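Local atomic coordinates of split-Soret cytochrome c (Desulfovibrio desulfuricans, PDB entry 1H21), a protein that carries two c-type hemes and an iron-sulfur cluster per subunit, shares its hemes across a homodimer, and may take part in sulfate reduction. Residues 92-100 / 182-190. Sequence-based numbering, arbitrary orientation.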
ATOM      1  N   ALA A  92       7.654   0.980   6.800  1.00 31.71           N
ATOM      2  CA  ALA A  92       8.669   0.116   7.388  1.00 28.94           C
ATOM      3  C   ALA A  92       9.125  -0.967   6.429  1.00 31.66           C
ATOM      4  O   ALA A  92      10.319  -1.166   6.249  1.00 38.50           O
ATOM      5  CB  ALA A  92       8.159  -0.504   8.691  1.00 23.04           C
ATOM      6  N   ALA A  93       8.192  -1.640   5.770  1.00 29.56           N
ATOM      7  CA  ALA A  93       8.581  -2.704   4.861  1.00 28.15           C
ATOM      8  C   ALA A  93       9.313  -2.201   3.622  1.00 29.73           C
ATOM      9  O   ALA A  93      10.115  -2.916   3.038  1.00 28.29           O
ATOM     10  CB  ALA A  93       7.370  -3.507   4.458  1.00 24.78           C
ATOM     11  N   ALA A  94       9.029  -0.967   3.222  1.00 30.41           N
ATOM     12  CA  ALA A  94       9.629  -0.402   2.021  1.00 30.34           C
ATOM     13  C   ALA A  94      11.114  -0.250   2.165  1.00 31.20           C
ATOM     14  O   ALA A  94      11.853  -0.396   1.180  1.00 32.02           O
ATOM     15  CB  ALA A  94       9.008   0.943   1.691  1.00 26.17           C
ATOM     16  N   THR A  95      11.543   0.062   3.388  1.00 29.86           N
ATOM     17  CA  THR A  95      12.964   0.247   3.684  1.00 29.42           C
ATOM     18  C   THR A  95      13.758  -1.031   3.394  1.00 29.38           C
ATOM     19  O   THR A  95      14.885  -0.970   2.900  1.00 32.07           O
ATOM     20  CB  THR A  95      13.218   0.690   5.162  1.00 28.56           C
ATOM     21  OG1 THR A  95      12.903  -0.378   6.057  1.00 31.25           O
ATOM     22  CG2 THR A  95      12.372   1.866   5.529  1.00 24.67           C
ATOM     23  N   PHE A  96      13.136  -2.182   3.618  1.00 28.03           N
ATOM     24  CA  PHE A  96      13.813  -3.453   3.389  1.00 28.66           C
ATOM     25  C   PHE A  96      14.248  -3.584   1.938  1.00 30.67           C
ATOM     26  O   PHE A  96      15.274  -4.232   1.638  1.00 28.99           O
ATOM     27  CB  PHE A  96      12.913  -4.646   3.728  1.00 24.38           C
ATOM     28  CG  PHE A  96      12.352  -4.622   5.105  1.00 26.82           C
ATOM     29  CD1 PHE A  96      12.800  -3.692   6.054  1.00 24.65           C
ATOM     30  CD2 PHE A  96      11.368  -5.545   5.463  1.00 28.80           C
ATOM     31  CE1 PHE A  96      12.292  -3.680   7.333  1.00 27.29           C
ATOM     32  CE2 PHE A  96      10.844  -5.549   6.748  1.00 28.18           C
ATOM     33  CZ  PHE A  96      11.306  -4.613   7.688  1.00 29.26           C
ATOM     34  N   SER A  97      13.482  -2.970   1.039  1.00 28.43           N
ATOM     35  CA  SER A  97      13.800  -3.073  -0.369  1.00 29.14           C
ATOM     36  C   SER A  97      14.932  -2.179  -0.829  1.00 30.76           C
ATOM     37  O   SER A  97      15.345  -2.241  -1.992  1.00 30.30           O
ATOM     38  CB  SER A  97      12.556  -2.950  -1.231  1.00 31.73           C
ATOM     39  OG  SER A  97      11.767  -4.134  -1.080  1.00 26.03           O
ATOM     40  N   LEU A  98      15.465  -1.389   0.108  1.00 28.45           N
ATOM     41  CA  LEU A  98      16.605  -0.524  -0.167  1.00 28.68           C
ATOM     42  C   LEU A  98      17.907  -1.321  -0.009  1.00 31.14           C
ATOM     43  O   LEU A  98      18.961  -0.953  -0.557  1.00 29.04           O
ATOM     44  CB  LEU A  98      16.624   0.639   0.809  1.00 22.63           C
ATOM     45  CG  LEU A  98      15.469   1.608   0.595  1.00 27.54           C
ATOM     46  CD1 LEU A  98      15.488   2.650   1.696  1.00 25.05           C
ATOM     47  CD2 LEU A  98      15.552   2.272  -0.802  1.00 22.42           C
ATOM     48  N   PHE A  99      17.798  -2.441   0.703  1.00 30.24           N
ATOM     49  CA  PHE A  99      18.935  -3.284   0.988  1.00 31.95           C
ATOM     50  C   PHE A  99      18.857  -4.709   0.427  1.00 37.01           C
ATOM     51  O   PHE A  99      19.872  -5.256  -0.030  1.00 39.05           O
ATOM     52  CB  PHE A  99      19.149  -3.334   2.501  1.00 29.07           C
ATOM     53  CG  PHE A  99      19.000  -2.001   3.183  1.00 30.35           C
ATOM     54  CD1 PHE A  99      17.837  -1.693   3.884  1.00 29.56           C
ATOM     55  CD2 PHE A  99      20.005  -1.041   3.100  1.00 30.57           C
ATOM     56  CE1 PHE A  99      17.670  -0.435   4.497  1.00 29.97           C
ATOM     57  CE2 PHE A  99      19.854   0.218   3.705  1.00 32.75           C
ATOM     58  CZ  PHE A  99      18.678   0.521   4.408  1.00 30.63           C
ATOM     59  N   TRP A 100      17.667  -5.308   0.439  1.00 35.41           N
ATOM     60  CA  TRP A 100      17.518  -6.683  -0.038  1.00 34.19           C
ATOM     61  C   TRP A 100      16.464  -6.852  -1.119  1.00 32.81           C
ATOM     62  O   TRP A 100      15.566  -6.041  -1.252  1.00 38.09           O
ATOM     63  CB  TRP A 100      17.167  -7.601   1.134  1.00 35.13           C
ATOM     64  CG  TRP A 100      18.163  -7.561   2.224  1.00 39.50           C
ATOM     65  CD1 TRP A 100      19.342  -8.240   2.265  1.00 41.79           C
ATOM     66  CD2 TRP A 100      18.113  -6.763   3.427  1.00 41.45           C
ATOM     67  NE1 TRP A 100      20.039  -7.910   3.401  1.00 43.08           N
ATOM     68  CE2 TRP A 100      19.314  -7.006   4.136  1.00 42.20           C
ATOM     69  CE3 TRP A 100      17.183  -5.861   3.963  1.00 40.96           C
ATOM     70  CZ2 TRP A 100      19.616  -6.379   5.369  1.00 35.10           C
ATOM     71  CZ3 TRP A 100      17.479  -5.232   5.187  1.00 39.21           C
ATOM     72  CH2 TRP A 100      18.695  -5.498   5.872  1.00 37.24           C
ATOM     73  N   ALA A 182       9.908  -3.326  13.100  1.00 34.91           N
ATOM     74  CA  ALA A 182      10.641  -3.369  11.836  1.00 35.67           C
ATOM     75  C   ALA A 182      12.130  -3.254  12.119  1.00 34.09           C
ATOM     76  O   ALA A 182      12.947  -3.935  11.478  1.00 31.55           O
ATOM     77  CB  ALA A 182      10.184  -2.224  10.892  1.00 33.10           C
ATOM     78  N   ALA A 183      12.466  -2.381  13.072  1.00 32.92           N
ATOM     79  CA  ALA A 183      13.851  -2.159  13.466  1.00 33.26           C
ATOM     80  C   ALA A 183      14.429  -3.486  13.952  1.00 34.19           C
ATOM     81  O   ALA A 183      15.459  -3.932  13.447  1.00 35.06           O
ATOM     82  CB  ALA A 183      13.942  -1.092  14.554  1.00 31.26           C
ATOM     83  N   GLU A 184      13.720  -4.172  14.847  1.00 32.73           N
ATOM     84  CA  GLU A 184      14.209  -5.455  15.344  1.00 33.23           C
ATOM     85  C   GLU A 184      14.425  -6.459  14.229  1.00 33.74           C
ATOM     86  O   GLU A 184      15.401  -7.203  14.228  1.00 39.69           O
ATOM     87  CB  GLU A 184      13.250  -6.040  16.355  1.00 35.95           C
ATOM     88  CG  GLU A 184      13.081  -5.195  17.596  1.00 39.69           C
ATOM     89  CD  GLU A 184      12.390  -5.959  18.703  1.00 45.80           C
ATOM     90  OE1 GLU A 184      11.591  -6.877  18.394  1.00 50.65           O
ATOM     91  OE2 GLU A 184      12.661  -5.662  19.885  1.00 51.46           O
ATOM     92  N   ILE A 185      13.511  -6.483  13.277  1.00 34.72           N
ATOM     93  CA  ILE A 185      13.613  -7.390  12.145  1.00 32.94           C
ATOM     94  C   ILE A 185      14.852  -7.043  11.306  1.00 30.72           C
ATOM     95  O   ILE A 185      15.590  -7.937  10.866  1.00 27.57           O
ATOM     96  CB  ILE A 185      12.342  -7.294  11.263  1.00 31.24           C
ATOM     97  CG1 ILE A 185      11.135  -7.788  12.052  1.00 32.43           C
ATOM     98  CG2 ILE A 185      12.500  -8.128   9.999  1.00 34.65           C
ATOM     99  CD1 ILE A 185       9.811  -7.498  11.385  1.00 35.50           C
ATOM    100  N   ILE A 186      15.076  -5.753  11.075  1.00 28.68           N
ATOM    101  CA  ILE A 186      16.233  -5.355  10.282  1.00 34.29           C
ATOM    102  C   ILE A 186      17.495  -5.860  10.982  1.00 37.61           C
ATOM    103  O   ILE A 186      18.321  -6.541  10.366  1.00 37.71           O
ATOM    104  CB  ILE A 186      16.307  -3.824  10.071  1.00 33.68           C
ATOM    105  CG1 ILE A 186      15.276  -3.393   9.009  1.00 31.68           C
ATOM    106  CG2 ILE A 186      17.733  -3.404   9.666  1.00 23.84           C
ATOM    107  CD1 ILE A 186      15.000  -1.886   8.987  1.00 32.36           C
ATOM    108  N   ASN A 187      17.601  -5.581  12.282  1.00 38.76           N
ATOM    109  CA  ASN A 187      18.748  -6.009  13.080  1.00 35.76           C
ATOM    110  C   ASN A 187      18.952  -7.507  12.932  1.00 37.28           C
ATOM    111  O   ASN A 187      20.037  -7.963  12.551  1.00 39.62           O
ATOM    112  CB  ASN A 187      18.538  -5.679  14.556  1.00 36.05           C
ATOM    113  CG  ASN A 187      18.706  -4.210  14.851  1.00 37.55           C
ATOM    114  OD1 ASN A 187      19.276  -3.452  14.055  1.00 39.77           O
ATOM    115  ND2 ASN A 187      18.225  -3.793  16.019  1.00 38.48           N
ATOM    116  N   THR A 188      17.894  -8.271  13.173  1.00 32.45           N
ATOM    117  CA  THR A 188      17.990  -9.713  13.059  1.00 33.98           C
ATOM    118  C   THR A 188      18.419 -10.150  11.653  1.00 34.36           C
ATOM    119  O   THR A 188      19.182 -11.102  11.508  1.00 37.53           O
ATOM    120  CB  THR A 188      16.666 -10.368  13.523  1.00 35.08           C
ATOM    121  OG1 THR A 188      16.374  -9.896  14.844  1.00 35.44           O
ATOM    122  CG2 THR A 188      16.751 -11.895  13.550  1.00 32.05           C
ATOM    123  N   LYS A 189      17.978  -9.433  10.623  1.00 36.67           N
ATOM    124  CA  LYS A 189      18.354  -9.776   9.240  1.00 39.62           C
ATOM    125  C   LYS A 189      19.868  -9.572   9.025  1.00 38.96           C
ATOM    126  O   LYS A 189      20.563 -10.412   8.434  1.00 35.35           O
ATOM    127  CB  LYS A 189      17.559  -8.917   8.233  1.00 37.70           C
ATOM    128  CG  LYS A 189      17.980  -9.058   6.767  1.00 28.21           C
ATOM    129  CD  LYS A 189      17.868 -10.502   6.297  1.00 28.82           C
ATOM    130  CE  LYS A 189      18.168 -10.610   4.820  1.00 27.22           C
ATOM    131  NZ  LYS A 189      18.047 -11.992   4.310  1.00 21.88           N
ATOM    132  N   ILE A 190      20.358  -8.435   9.496  1.00 39.17           N
ATOM    133  CA  ILE A 190      21.764  -8.122   9.375  1.00 42.16           C
ATOM    134  C   ILE A 190      22.583  -9.226  10.051  1.00 47.31           C
ATOM    135  O   ILE A 190      23.625  -9.632   9.514  1.00 51.63           O
ATOM    136  CB  ILE A 190      22.105  -6.747  10.010  1.00 41.56           C
ATOM    137  CG1 ILE A 190      21.398  -5.603   9.261  1.00 41.82           C
ATOM    138  CG2 ILE A 190      23.595  -6.521   9.971  1.00 40.98           C
ATOM    139  CD1 ILE A 190      21.745  -4.177   9.761  1.00 41.07           C
TER
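Lys189 NZ has three partners: it lies over the indole of Trp100 in a cation-pi contact, 4.8 Å from the centroid of the five-membered ring, forms a salt bridge with Glu104 at the start of helix 102-118, and is hydrogen-bonded to Gly193 O. The lysine chain leaves its backbone with CG anti to N (chi1 173°) and bends at chi2, which lays it along the indole. Its CG sits 3.6 Å from the centroid of the six-membered ring as a CH-pi contact, and CE lies 3.6 Å from Trp100 NE1. Phe99 CB lies over the rim of the opposite face, while CG1 of Ile190 and CG2 of Ile186 meet the indole edge. Toward the N-terminal ends of the two segments, CG1 and CD1 of Ile186 approach the Phe96 ring obliquely, CG1 coming within 3.4 Å of CE1. CD1 also reaches Thr95 OG1, a hydroxyl whose polarity is met by a 2.7 Å hydrogen bond to Ala92 O, in the carbonyl plane. The backbones come nearest at Ala92 and Ala182, whose CB atoms are 3.5 Å apart. Thr95 and Ile186 both continue onto Ile52 of helix 44-60. The segments 92-100 and 182-190 thus belong to a buried pair of nearly parallel helices, their short axes crossing at -23°, in the all-helical domain that carries the probable [2Fe-2S] site.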